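Local structure of putative NAD dependent dehydrogenase (Micromonospora echinospora, 6NOR) at residues A[21-26]-A[323-328]; A[25-30]-A[49-54]; A[79-84]-A[106-111]; A[147-152]-A[307-312]; A[198-203]-A[339-344]. The protein binds NAD and probably acts as an oxidoreductase in the biosynthesis of the antibiotic gentamicin. All coordinates share one frame; numbering follows the deposited sequence.

Overall arrangement
Read from the N terminus, the chain first commits the start of strand 25-30 to interaction 1, whose partner at the end of helix 313-326 arrives almost 300 residues later, so that interactions 3 and 4 are nested within the loop it closes. Interaction 2 starts from the same place and closes a short beta-alpha-beta loop; interaction 3 follows in series, and Asp83 joins the two through Arg52 and Trp53. Interactions 4 and 5 cross each other along the chain, and interaction 5 also crosses interaction 1. Interaction 2 pairs two strands of the nucleotide-binding sheet and interaction 3 joins helix ends at its border, whereas interactions 1, 4 and 5 bring C-terminal helices back onto earlier parts.

Interaction 1 of 5, residues A[21-26]-A[323-328]; sequences MVERLG and AVLDGR
Leu25 and Leu325 meet through their side chains where an incoming strand passes the last turn of a helix. The methyl CD1 of Leu25 does most of the touching on the strand side: it lies 3.7 Å from Val324 CG1 and 4.0 Å from Leu325 CD2, with the Leu25 and Val324 side chains at about a right angle. Leu25 reaches the helix because its CG stands opposite the backbone N (chi1 -178°). The other methyl of Leu325 serves Glu23, whose CB is 3.8 Å from Leu325 CD1, and these two chains slide past each other in opposite directions.

Beyond this apolar patch the contact turns polar and less comfortable. The carboxylate planes of Glu23 and Asp326 are nearly parallel, 12° apart, with Glu23 OE1 and Asp326 OD1 at 3.0 Å, two acceptors of like charge. The like charges would probably raise the proton affinity of one of the acids; Arg48, a long and weak ion partner of Asp326, may offset part of this.

Further out, Arg87 and Phe88 of strand 86-91 pack on Leu25, and Arg48 and Arg87 touch Leu325. Gly327 turns the chain out of the helix with positive phi. The arrangement belongs to the border of a Rossmann fold, where a C-terminal helix packs by its end beside the beginning of the first strand of the parallel sheet.

Interaction 2 of 5, residues A[25-30]-A[49-54]; sequences LGVAVV and VDLRWV
Strands 25-30 and 49-54 run parallel, pairing Leu25 with Val49 through Val27 with Leu51, until a beta bulge shifts the register by one and sets Ala28 opposite Trp53. The extra residue of the bulge is Arg52; facing it, Val27 O accepts Arg52 N at 2.9 Å, in the carbonyl plane, and also a weak, longer bond from Trp53 N. On either side of it the ladder is regular: Asp50 N gives to Leu25 O, Val27 N to Asp50 O and Val29 N to Trp53 O.

One face carries the apolar row. Val27 CG2 lies 3.7 Å from Val49 CG1, and Leu51 CD1 comes to 3.7 Å from Val29 CG2, each pair meeting at a slant. Leu51 leans over the neighbouring strand, bringing CD1 close to Val27 O as well.

On the other face Gly26 lies beneath Arg52, whose CD is 3.9 Å from Gly26 CA; a side chain there would collide with it. Arg52 NH1 meets Asp50 OD2 on its syn side at 3.2 Å in a salt bridge, while Asp83 takes both Arg52 NE and Trp53 NE1.

These are the two strands of the beta-alpha-beta unit whose crossover is helix 34-44, side by side in the parallel sheet. Strand 86-91 flanks strand 25-30, helix 59-69 packs on Leu51 and Val54, helix 77-81 backs Trp53, and Val30 touches the bound NAD.

Interaction 3 of 5, residues A[79-84]-A[106-111]; sequences EALADD and IAAGRN
Arg110 reaches across to the end of helix 77-81 and fastens two carbonyl oxygens there with one nitrogen. Arg110 NH2 gives a hydrogen bond to Asp83 O at 2.9 Å, an oxygen that sits near the guanidinium plane although the donor stands well above the carbonyl plane. The same Arg110 NH2 makes a short but strongly bent, weak bond to Leu81 O at 2.7 Å. At the other corner Arg110 NH1 turns back to its own segment and gives to Ala108 O (3.0 Å, 152° at the hydrogen), and NE is taken by Val86 O. The guanidinium is therefore held at all three nitrogens and cannot easily rotate; the bend in its chain at chi2 (70°) swings it toward the helix end. Leu81 CD2 rests over one face, offset toward the rim.

The outer side is looser. Leu81 CD2 and Ala108 CB are 4.2 Å apart, an ordinary apolar touch, and the exposed Asp84 carboxylate comes no nearer than 4.6 Å, from OD1 to Arg110 NH2, well out of the guanidinium plane, so that it can contribute only through charge. Putting a leucine at Arg110 would probably leave the carbonyls of Leu81, Asp83 and Ala108 without these donors and set the two turns freer to shift apart.

Gly109, with positive phi, ends helix 98-107 in a Schellman motif. Arg110, just after that turn, joins the ends of helices 77-81 and 98-107 at the border of the Rossmann domain, where the chain enters strand 111-114.

Interaction 4 of 5, residues A[147-152]-A[307-312]; sequences YAPKFV and WIRNSG
Ala148 and Gly312 come within 3.8 Å between Ala148 N and Gly312 CA, close enough that backbone packs directly on backbone. A side chain at Gly312 would collide with Ala148 N and, at its positive phi, with the preceding carbonyl. Close van der Waals contacts continue along the turn: Ala148 CB lies 3.3 Å from Asn310 O, and Tyr147 CB 3.7 Å from Gly312 O. Pro149 sets CD and CG against the end of helix 307-310, CD being 3.6 Å from Arg309 O and CG 3.9 Å from Arg309 NH1. Arg309 brings its head there by a chain that runs extended from CG to NE.

The polar link across the contact is made by a water, which accepts from Lys150 N at 3.0 Å and donates to Asn310 O at 2.9 Å, joining the first turn of one helix to the last of another. Within 307-312, Trp307 O is gripped from opposite faces of its plane by Ser311 N and Ser311 OG, the latter at 2.8 Å.

As for charge, Arg309 NH1 pairs with Glu306 of the second subunit, whose Trp305 also packs on Pro149 and Asn310. Gly312 closes helix 307-310 in a Schellman motif and also occupies the N-cap position of helix 313-326, which touches Tyr147; Ala148 holds that of helix 149-157, and Trp307 leans on helix 34-44.

Interaction 5 of 5, residues A[198-203]-A[339-344]; sequences LGWHAV and AVVETL
Trp200 lays one face of its indole against Val340: the methyl CG1 sits over the six-membered ring, 3.6 Å from its centroid and 14° off the normal, a CH-pi contact. At the edge, near the ring plane, Val341 CG2 comes to 3.5 Å from Trp200 CZ3, while Leu344 CD1 approaches CE3 obliquely at 4.0 Å. A fully extended chi1, 180°, carries the indole out to helix 334-353, and its NE1 makes a weak bond to Glu204.

One turn on, Val203 meets Thr343 tip to tip, Val203 CG1 being 4.0 Å from Thr343 CG2. Val203 CG2 slides past Leu344 CD2, 4.1 Å away, and that leucine also reaches the backbone of Gly199. The threonine hydroxyl is satisfied within its own helix, giving to Ala339 O, which leaves the methyl for the interface. With an alanine in place of Trp200, Val340 and Val341 would probably lose the surface they pack on and a gap would open between the two helices.

The segment axes cross at 117°, 9.7 Å apart at their nearest, a steep crossing in which apolar side chains fill the interface. Next to Trp200, His201 touches the bound NAD and Pro117 lies against the indole, so the contact brings the long C-terminal helix behind the wall of the cofactor pocket, where the GFO/IDH/MocA C-terminal domain meets the nucleotide-binding fold.

Interaction 1 of 5, residues A[21-26]-A[323-328]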
# COMPACT_ATOMS: atom_id res chain seq x y z
N MET A 21 -16.81 -0.89 37.19
CA MET A 21 -16.37 -2.09 37.94
C MET A 21 -17.41 -2.98 38.63
O MET A 21 -17.24 -4.18 38.79
CB MET A 21 -15.36 -1.64 39.00
N VAL A 22 -18.49 -2.35 39.04
CA VAL A 22 -19.11 -2.67 40.29
C VAL A 22 -20.30 -3.62 40.31
O VAL A 22 -20.59 -4.18 41.36
CB VAL A 22 -19.51 -1.35 40.89
CG1 VAL A 22 -18.28 -0.67 41.46
CG2 VAL A 22 -19.99 -0.53 39.76
N GLU A 23 -20.97 -3.85 39.18
CA GLU A 23 -22.08 -4.79 39.21
C GLU A 23 -21.44 -6.16 39.10
O GLU A 23 -20.27 -6.26 38.76
CB GLU A 23 -23.06 -4.49 38.08
CG GLU A 23 -23.96 -3.31 38.43
CD GLU A 23 -24.91 -2.93 37.31
OE1 GLU A 23 -24.41 -2.52 36.24
OE2 GLU A 23 -26.15 -3.02 37.50
N ARG A 24 -22.16 -7.22 39.45
CA ARG A 24 -21.59 -8.53 39.28
C ARG A 24 -22.52 -9.42 38.49
O ARG A 24 -23.68 -9.60 38.85
CB ARG A 24 -21.23 -9.16 40.61
CG ARG A 24 -19.95 -8.61 41.21
CD ARG A 24 -18.76 -8.71 40.25
NE ARG A 24 -18.03 -9.95 40.46
CZ ARG A 24 -16.86 -10.23 39.90
NH1 ARG A 24 -16.28 -9.36 39.09
NH2 ARG A 24 -16.28 -11.40 40.14
N LEU A 25 -22.02 -9.96 37.39
CA LEU A 25 -22.84 -10.78 36.54
C LEU A 25 -22.21 -12.13 36.41
O LEU A 25 -21.11 -12.26 35.90
CB LEU A 25 -23.03 -10.13 35.18
CG LEU A 25 -23.93 -10.88 34.19
CD1 LEU A 25 -25.40 -10.71 34.55
CD2 LEU A 25 -23.64 -10.40 32.78
N GLY A 26 -22.90 -13.15 36.89
CA GLY A 26 -22.41 -14.51 36.82
C GLY A 26 -22.61 -15.03 35.42
O GLY A 26 -23.70 -14.89 34.85
N ALA A 323 -26.33 -4.42 27.98
CA ALA A 323 -27.74 -4.68 27.72
C ALA A 323 -28.37 -5.47 28.86
O ALA A 323 -29.47 -5.17 29.30
CB ALA A 323 -27.94 -5.42 26.40
N VAL A 324 -27.67 -6.49 29.34
CA VAL A 324 -28.17 -7.30 30.44
C VAL A 324 -28.23 -6.54 31.77
O VAL A 324 -29.25 -6.54 32.45
CB VAL A 324 -27.32 -8.56 30.63
CG1 VAL A 324 -27.64 -9.22 31.95
CG2 VAL A 324 -27.54 -9.51 29.48
N LEU A 325 -27.14 -5.87 32.13
CA LEU A 325 -27.01 -5.20 33.42
C LEU A 325 -27.71 -3.86 33.53
O LEU A 325 -28.22 -3.50 34.59
CB LEU A 325 -25.53 -5.01 33.76
CG LEU A 325 -24.81 -6.27 34.24
CD1 LEU A 325 -23.38 -5.96 34.60
CD2 LEU A 325 -25.55 -6.83 35.43
N ASP A 326 -27.72 -3.10 32.44
CA ASP A 326 -28.20 -1.72 32.47
C ASP A 326 -29.34 -1.48 31.50
O ASP A 326 -29.75 -0.35 31.29
CB ASP A 326 -27.06 -0.73 32.14
CG ASP A 326 -25.86 -0.89 33.06
OD1 ASP A 326 -26.06 -1.05 34.28
OD2 ASP A 326 -24.71 -0.84 32.56
N GLY A 327 -29.85 -2.55 30.89
CA GLY A 327 -30.93 -2.42 29.93
C GLY A 327 -30.64 -1.53 28.73
O GLY A 327 -31.54 -1.09 28.03
N ARG A 328 -29.36 -1.26 28.47
CA ARG A 328 -28.97 -0.45 27.32
C ARG A 328 -29.25 -1.17 25.98
O ARG A 328 -28.60 -2.16 25.67
CB ARG A 328 -27.49 -0.09 27.42
CG ARG A 328 -27.02 0.84 26.34
CD ARG A 328 -25.54 0.65 26.09
NE ARG A 328 -25.15 1.15 24.78
CZ ARG A 328 -23.98 0.89 24.20
NH1 ARG A 328 -23.09 0.14 24.83
NH2 ARG A 328 -23.72 1.39 23.00

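Interaction 2 of 5, residues A[25-30]-A[49-54]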
# COMPACT_ATOMS: atom_id res chain seq x y z
N LEU A 25 -22.02 -9.96 37.39
CA LEU A 25 -22.84 -10.78 36.54
C LEU A 25 -22.21 -12.13 36.41
O LEU A 25 -21.11 -12.26 35.90
CB LEU A 25 -23.03 -10.13 35.18
CG LEU A 25 -23.93 -10.88 34.19
CD1 LEU A 25 -25.40 -10.71 34.55
CD2 LEU A 25 -23.64 -10.40 32.78
N GLY A 26 -22.90 -13.15 36.89
CA GLY A 26 -22.41 -14.51 36.82
C GLY A 26 -22.61 -15.03 35.42
O GLY A 26 -23.70 -14.89 34.85
N VAL A 27 -21.56 -15.64 34.87
CA VAL A 27 -21.56 -16.07 33.48
C VAL A 27 -21.22 -17.55 33.35
O VAL A 27 -20.36 -18.06 34.07
CB VAL A 27 -20.55 -15.24 32.68
CG1 VAL A 27 -20.55 -15.64 31.21
CG2 VAL A 27 -20.85 -13.77 32.84
N ALA A 28 -21.91 -18.24 32.45
CA ALA A 28 -21.46 -19.57 32.01
C ALA A 28 -21.03 -19.53 30.55
O ALA A 28 -21.64 -18.86 29.73
CB ALA A 28 -22.54 -20.61 32.21
N VAL A 29 -19.97 -20.26 30.24
CA VAL A 29 -19.52 -20.39 28.87
C VAL A 29 -19.71 -21.83 28.44
O VAL A 29 -19.25 -22.73 29.10
CB VAL A 29 -18.04 -19.98 28.71
CG1 VAL A 29 -17.52 -20.34 27.34
CG2 VAL A 29 -17.89 -18.49 28.95
N VAL A 30 -20.42 -22.03 27.34
CA VAL A 30 -20.72 -23.36 26.84
C VAL A 30 -19.93 -23.57 25.57
O VAL A 30 -20.11 -22.84 24.60
CB VAL A 30 -22.21 -23.55 26.54
CG1 VAL A 30 -22.50 -25.02 26.17
CG2 VAL A 30 -23.06 -23.09 27.72
N VAL A 49 -17.88 -8.86 35.50
CA VAL A 49 -18.18 -10.24 35.15
C VAL A 49 -17.56 -11.28 36.06
O VAL A 49 -16.38 -11.25 36.37
CB VAL A 49 -17.75 -10.53 33.69
CG1 VAL A 49 -17.59 -12.03 33.44
CG2 VAL A 49 -18.75 -9.95 32.74
N ASP A 50 -18.40 -12.21 36.50
CA ASP A 50 -17.95 -13.36 37.26
C ASP A 50 -18.14 -14.64 36.44
O ASP A 50 -19.26 -15.12 36.29
CB ASP A 50 -18.73 -13.44 38.58
CG ASP A 50 -18.29 -14.59 39.45
OD1 ASP A 50 -17.17 -15.10 39.25
OD2 ASP A 50 -19.07 -14.99 40.34
N LEU A 51 -17.05 -15.17 35.88
CA LEU A 51 -17.09 -16.42 35.12
C LEU A 51 -17.19 -17.59 36.06
O LEU A 51 -16.22 -17.97 36.70
CB LEU A 51 -15.86 -16.59 34.21
CG LEU A 51 -15.84 -17.91 33.43
CD1 LEU A 51 -17.04 -18.05 32.51
CD2 LEU A 51 -14.56 -18.13 32.65
N ARG A 52 -18.38 -18.17 36.16
CA ARG A 52 -18.63 -19.22 37.14
C ARG A 52 -18.47 -20.63 36.57
O ARG A 52 -17.94 -21.52 37.24
CB ARG A 52 -20.02 -19.05 37.73
CG ARG A 52 -20.18 -17.69 38.37
CD ARG A 52 -21.51 -17.56 39.08
NE ARG A 52 -21.71 -18.58 40.10
CZ ARG A 52 -21.30 -18.47 41.36
NH1 ARG A 52 -20.66 -17.38 41.75
NH2 ARG A 52 -21.52 -19.46 42.22
N TRP A 53 -18.88 -20.81 35.32
CA TRP A 53 -18.88 -22.14 34.73
C TRP A 53 -18.34 -22.15 33.31
O TRP A 53 -18.61 -21.24 32.53
CB TRP A 53 -20.29 -22.72 34.73
CG TRP A 53 -20.88 -23.01 36.08
CD1 TRP A 53 -21.62 -22.16 36.83
CD2 TRP A 53 -20.80 -24.24 36.82
NE1 TRP A 53 -22.01 -22.78 37.99
CE2 TRP A 53 -21.50 -24.05 38.01
CE3 TRP A 53 -20.18 -25.47 36.58
CZ2 TRP A 53 -21.63 -25.06 38.98
CZ3 TRP A 53 -20.30 -26.48 37.54
CH2 TRP A 53 -21.03 -26.26 38.72
N VAL A 54 -17.56 -23.18 33.01
CA VAL A 54 -17.28 -23.64 31.67
C VAL A 54 -18.02 -24.96 31.49
O VAL A 54 -17.83 -25.89 32.27
CB VAL A 54 -15.77 -23.84 31.42
CG1 VAL A 54 -15.53 -24.37 30.03
CG2 VAL A 54 -15.04 -22.54 31.59

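Interaction 3 of 5, residues A[79-84]-A[106-111]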
# COMPACT_ATOMS: atom_id res chain seq x y z
N GLU A 79 -26.19 -28.43 35.26
CA GLU A 79 -25.50 -28.14 36.50
C GLU A 79 -25.26 -26.63 36.61
O GLU A 79 -25.50 -26.02 37.65
CB GLU A 79 -24.19 -28.92 36.59
CG GLU A 79 -23.52 -28.79 37.94
CD GLU A 79 -22.34 -29.73 38.12
OE1 GLU A 79 -21.80 -29.78 39.24
OE2 GLU A 79 -21.96 -30.41 37.16
N ALA A 80 -24.82 -26.02 35.51
CA ALA A 80 -24.55 -24.58 35.48
C ALA A 80 -25.84 -23.78 35.62
O ALA A 80 -25.83 -22.70 36.19
CB ALA A 80 -23.83 -24.19 34.19
N LEU A 81 -26.92 -24.30 35.06
CA LEU A 81 -28.20 -23.61 35.10
C LEU A 81 -28.86 -23.79 36.47
O LEU A 81 -29.85 -23.12 36.78
CB LEU A 81 -29.12 -24.12 34.00
CG LEU A 81 -28.74 -23.74 32.56
CD1 LEU A 81 -29.60 -24.49 31.54
CD2 LEU A 81 -28.84 -22.24 32.34
N ALA A 82 -28.33 -24.69 37.28
CA ALA A 82 -28.85 -24.88 38.63
C ALA A 82 -28.21 -23.87 39.57
O ALA A 82 -28.62 -23.71 40.71
CB ALA A 82 -28.59 -26.29 39.11
N ASP A 83 -27.20 -23.18 39.06
CA ASP A 83 -26.53 -22.12 39.78
C ASP A 83 -27.31 -20.83 39.57
O ASP A 83 -27.28 -20.25 38.50
CB ASP A 83 -25.09 -21.98 39.29
CG ASP A 83 -24.29 -20.94 40.05
OD1 ASP A 83 -24.88 -20.03 40.67
OD2 ASP A 83 -23.04 -21.01 39.98
N ASP A 84 -27.97 -20.36 40.62
CA ASP A 84 -28.78 -19.15 40.53
C ASP A 84 -27.99 -17.87 40.23
O ASP A 84 -28.58 -16.87 39.83
CB ASP A 84 -29.55 -18.96 41.84
CG ASP A 84 -30.69 -19.96 41.99
OD1 ASP A 84 -31.02 -20.63 40.99
OD2 ASP A 84 -31.26 -20.07 43.10
N ILE A 106 -32.70 -20.06 27.50
CA ILE A 106 -33.78 -19.10 27.50
C ILE A 106 -34.95 -19.59 28.36
O ILE A 106 -35.54 -18.82 29.09
CB ILE A 106 -34.25 -18.83 26.07
CG1 ILE A 106 -33.21 -17.95 25.36
CG2 ILE A 106 -35.61 -18.16 26.05
CD1 ILE A 106 -33.43 -17.82 23.88
N ALA A 107 -35.26 -20.87 28.27
CA ALA A 107 -36.38 -21.42 29.02
C ALA A 107 -36.10 -21.37 30.53
O ALA A 107 -37.01 -21.24 31.34
CB ALA A 107 -36.68 -22.83 28.57
N ALA A 108 -34.82 -21.43 30.89
CA ALA A 108 -34.40 -21.36 32.29
C ALA A 108 -34.28 -19.92 32.75
O ALA A 108 -33.83 -19.65 33.85
CB ALA A 108 -33.06 -22.08 32.48
N GLY A 109 -34.67 -19.00 31.88
CA GLY A 109 -34.74 -17.59 32.21
C GLY A 109 -33.41 -16.86 32.23
O GLY A 109 -33.25 -15.89 32.94
N ARG A 110 -32.47 -17.33 31.43
CA ARG A 110 -31.15 -16.68 31.36
C ARG A 110 -30.93 -15.90 30.07
O ARG A 110 -31.41 -16.27 29.01
CB ARG A 110 -30.06 -17.73 31.49
CG ARG A 110 -29.49 -17.83 32.85
CD ARG A 110 -30.48 -18.44 33.82
NE ARG A 110 -29.76 -19.03 34.93
CZ ARG A 110 -30.24 -19.98 35.71
NH1 ARG A 110 -31.46 -20.44 35.50
NH2 ARG A 110 -29.50 -20.47 36.69
N ASN A 111 -30.18 -14.81 30.19
CA ASN A 111 -29.74 -14.08 29.02
C ASN A 111 -28.71 -14.90 28.27
O ASN A 111 -28.00 -15.70 28.87
CB ASN A 111 -29.14 -12.74 29.42
CG ASN A 111 -30.08 -11.92 30.25
OD1 ASN A 111 -30.88 -11.15 29.72
ND2 ASN A 111 -29.99 -12.09 31.56

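Interaction 4 of 5, residues A[147-152]-A[307-312]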
# COMPACT_ATOMS: atom_id res chain seq x y z
N TYR A 147 -18.70 -4.44 15.08
CA TYR A 147 -18.27 -3.66 16.24
C TYR A 147 -16.79 -3.31 16.17
O TYR A 147 -16.26 -2.66 17.05
CB TYR A 147 -18.52 -4.39 17.57
CG TYR A 147 -19.94 -4.80 17.87
CD1 TYR A 147 -20.42 -6.02 17.43
CD2 TYR A 147 -20.78 -4.00 18.64
CE1 TYR A 147 -21.72 -6.43 17.71
CE2 TYR A 147 -22.10 -4.40 18.93
CZ TYR A 147 -22.55 -5.63 18.45
OH TYR A 147 -23.82 -6.07 18.70
N ALA A 148 -16.12 -3.80 15.14
CA ALA A 148 -14.71 -3.52 14.96
C ALA A 148 -14.50 -2.02 14.74
O ALA A 148 -15.10 -1.43 13.86
CB ALA A 148 -14.14 -4.32 13.78
N PRO A 149 -13.64 -1.42 15.55
CA PRO A 149 -13.37 0.02 15.59
C PRO A 149 -13.11 0.62 14.20
O PRO A 149 -13.65 1.67 13.85
CB PRO A 149 -12.10 0.11 16.45
CG PRO A 149 -12.12 -1.12 17.27
CD PRO A 149 -12.75 -2.18 16.44
N LYS A 150 -12.30 -0.07 13.41
CA LYS A 150 -12.00 0.35 12.06
C LYS A 150 -13.23 0.37 11.17
O LYS A 150 -13.41 1.31 10.39
CB LYS A 150 -10.92 -0.56 11.46
CG LYS A 150 -10.49 -0.19 10.09
CD LYS A 150 -9.41 -1.13 9.59
CE LYS A 150 -8.27 -1.19 10.57
NZ LYS A 150 -7.22 -2.04 10.04
N PHE A 151 -14.06 -0.67 11.27
CA PHE A 151 -15.26 -0.77 10.45
C PHE A 151 -16.34 0.20 10.90
O PHE A 151 -17.09 0.71 10.09
CB PHE A 151 -15.79 -2.20 10.47
CG PHE A 151 -14.97 -3.18 9.66
CD1 PHE A 151 -14.02 -2.73 8.76
CD2 PHE A 151 -15.12 -4.52 9.82
CE1 PHE A 151 -13.26 -3.63 8.02
CE2 PHE A 151 -14.37 -5.43 9.09
CZ PHE A 151 -13.43 -4.98 8.19
N VAL A 152 -16.41 0.49 12.19
CA VAL A 152 -17.33 1.48 12.71
C VAL A 152 -17.01 2.85 12.12
O VAL A 152 -17.89 3.54 11.62
CB VAL A 152 -17.28 1.53 14.25
CG1 VAL A 152 -18.02 2.73 14.76
CG2 VAL A 152 -17.86 0.26 14.83
N TRP A 307 -5.49 -8.34 17.99
CA TRP A 307 -6.41 -8.95 17.06
C TRP A 307 -7.82 -9.13 17.65
O TRP A 307 -8.81 -9.01 16.95
CB TRP A 307 -5.85 -10.28 16.54
CG TRP A 307 -5.85 -11.44 17.47
CD1 TRP A 307 -4.84 -11.84 18.30
CD2 TRP A 307 -6.91 -12.39 17.65
NE1 TRP A 307 -5.22 -12.97 19.00
CE2 TRP A 307 -6.48 -13.32 18.61
CE3 TRP A 307 -8.18 -12.53 17.09
CZ2 TRP A 307 -7.28 -14.38 19.04
CZ3 TRP A 307 -8.97 -13.58 17.51
CH2 TRP A 307 -8.53 -14.49 18.48
N ILE A 308 -7.90 -9.35 18.96
CA ILE A 308 -9.20 -9.54 19.60
C ILE A 308 -10.00 -8.25 19.65
O ILE A 308 -11.15 -8.22 19.23
CB ILE A 308 -9.04 -10.09 21.01
CG1 ILE A 308 -8.39 -11.47 20.96
CG2 ILE A 308 -10.39 -10.18 21.67
CD1 ILE A 308 -8.27 -12.16 22.33
N ARG A 309 -9.40 -7.19 20.17
CA ARG A 309 -10.06 -5.90 20.17
C ARG A 309 -10.34 -5.39 18.75
O ARG A 309 -11.41 -4.86 18.47
CB ARG A 309 -9.22 -4.88 20.92
CG ARG A 309 -9.92 -3.58 21.17
CD ARG A 309 -9.01 -2.59 21.90
NE ARG A 309 -9.80 -1.47 22.38
CZ ARG A 309 -10.20 -0.46 21.62
NH1 ARG A 309 -9.84 -0.39 20.34
NH2 ARG A 309 -10.94 0.51 22.14
N ASN A 310 -9.39 -5.55 17.86
CA ASN A 310 -9.56 -5.03 16.52
C ASN A 310 -10.57 -5.81 15.69
O ASN A 310 -11.11 -5.27 14.75
CB ASN A 310 -8.22 -4.96 15.82
CG ASN A 310 -7.46 -3.71 16.16
OD1 ASN A 310 -8.07 -2.69 16.44
ND2 ASN A 310 -6.14 -3.76 16.12
N SER A 311 -10.87 -7.05 16.07
CA SER A 311 -11.92 -7.81 15.39
C SER A 311 -13.31 -7.48 15.93
O SER A 311 -14.30 -7.97 15.40
CB SER A 311 -11.71 -9.32 15.52
OG SER A 311 -10.55 -9.76 14.84
N GLY A 312 -13.37 -6.69 17.00
CA GLY A 312 -14.63 -6.27 17.57
C GLY A 312 -15.18 -7.06 18.76
O GLY A 312 -16.25 -6.73 19.25
O HOH W 1 -10.59 -2.53 13.90

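Interaction 5 of 5, residues A[198-203]-A[339-344]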
# COMPACT_ATOMS: atom_id res chain seq x y z
N LEU A 198 -18.29 -17.89 6.90
CA LEU A 198 -17.74 -16.58 6.58
C LEU A 198 -18.81 -15.68 6.00
O LEU A 198 -18.82 -14.48 6.20
CB LEU A 198 -16.57 -16.69 5.59
CG LEU A 198 -15.43 -17.62 6.01
CD1 LEU A 198 -14.38 -17.68 4.93
CD2 LEU A 198 -14.81 -17.20 7.32
N GLY A 199 -19.74 -16.30 5.28
CA GLY A 199 -20.78 -15.57 4.61
C GLY A 199 -21.70 -14.91 5.61
O GLY A 199 -22.29 -13.90 5.30
N TRP A 200 -21.82 -15.49 6.79
CA TRP A 200 -22.56 -14.83 7.85
C TRP A 200 -22.05 -13.40 8.04
O TRP A 200 -22.83 -12.45 8.03
CB TRP A 200 -22.45 -15.58 9.19
CG TRP A 200 -23.22 -14.85 10.25
CD1 TRP A 200 -22.82 -13.75 10.96
CD2 TRP A 200 -24.55 -15.14 10.68
NE1 TRP A 200 -23.81 -13.34 11.80
CE2 TRP A 200 -24.88 -14.19 11.65
CE3 TRP A 200 -25.48 -16.12 10.35
CZ2 TRP A 200 -26.10 -14.18 12.29
CZ3 TRP A 200 -26.69 -16.11 10.98
CH2 TRP A 200 -26.99 -15.15 11.94
N HIS A 201 -20.75 -13.26 8.23
CA HIS A 201 -20.15 -11.95 8.45
C HIS A 201 -20.24 -11.05 7.26
O HIS A 201 -20.49 -9.87 7.38
CB HIS A 201 -18.70 -12.10 8.81
CG HIS A 201 -18.47 -12.75 10.12
ND1 HIS A 201 -18.94 -12.20 11.29
CD2 HIS A 201 -17.83 -13.88 10.46
CE1 HIS A 201 -18.58 -12.97 12.30
NE2 HIS A 201 -17.91 -14.00 11.82
N ALA A 202 -20.00 -11.62 6.09
CA ALA A 202 -19.97 -10.82 4.90
C ALA A 202 -21.36 -10.21 4.69
O ALA A 202 -21.49 -9.03 4.40
CB ALA A 202 -19.52 -11.64 3.70
N VAL A 203 -22.40 -11.02 4.88
CA VAL A 203 -23.76 -10.53 4.66
C VAL A 203 -24.14 -9.50 5.71
O VAL A 203 -24.74 -8.49 5.39
CB VAL A 203 -24.77 -11.68 4.64
CG1 VAL A 203 -26.17 -11.12 4.62
CG2 VAL A 203 -24.55 -12.55 3.40
N ALA A 339 -32.55 -11.45 9.39
CA ALA A 339 -32.33 -11.02 8.03
C ALA A 339 -31.13 -11.75 7.41
O ALA A 339 -31.18 -12.14 6.25
CB ALA A 339 -32.14 -9.52 7.97
N VAL A 340 -30.08 -11.96 8.19
CA VAL A 340 -28.90 -12.66 7.68
C VAL A 340 -29.23 -14.12 7.39
O VAL A 340 -28.85 -14.66 6.35
CB VAL A 340 -27.72 -12.61 8.66
CG1 VAL A 340 -26.62 -13.52 8.21
CG2 VAL A 340 -27.21 -11.19 8.80
N VAL A 341 -29.95 -14.77 8.31
CA VAL A 341 -30.27 -16.18 8.14
C VAL A 341 -31.09 -16.43 6.85
O VAL A 341 -30.84 -17.39 6.14
CB VAL A 341 -31.04 -16.76 9.36
CG1 VAL A 341 -31.52 -18.16 9.08
CG2 VAL A 341 -30.16 -16.76 10.61
N GLU A 342 -32.03 -15.56 6.54
CA GLU A 342 -32.83 -15.81 5.35
C GLU A 342 -32.08 -15.47 4.07
O GLU A 342 -32.29 -16.11 3.04
CB GLU A 342 -34.17 -15.08 5.39
CG GLU A 342 -34.14 -13.67 5.88
CD GLU A 342 -35.48 -13.26 6.46
OE1 GLU A 342 -36.22 -14.15 6.94
OE2 GLU A 342 -35.81 -12.05 6.44
N THR A 343 -31.17 -14.50 4.14
CA THR A 343 -30.31 -14.25 3.01
C THR A 343 -29.47 -15.48 2.69
O THR A 343 -29.39 -15.88 1.54
CB THR A 343 -29.38 -13.07 3.24
OG1 THR A 343 -30.17 -11.90 3.53
CG2 THR A 343 -28.60 -12.82 1.96
N LEU A 344 -28.89 -16.10 3.71
CA LEU A 344 -28.06 -17.29 3.48
C LEU A 344 -28.88 -18.46 2.96
O LEU A 344 -28.40 -19.24 2.13
CB LEU A 344 -27.33 -17.72 4.75
CG LEU A 344 -26.28 -16.78 5.35
CD1 LEU A 344 -25.65 -17.42 6.57
CD2 LEU A 344 -25.23 -16.47 4.32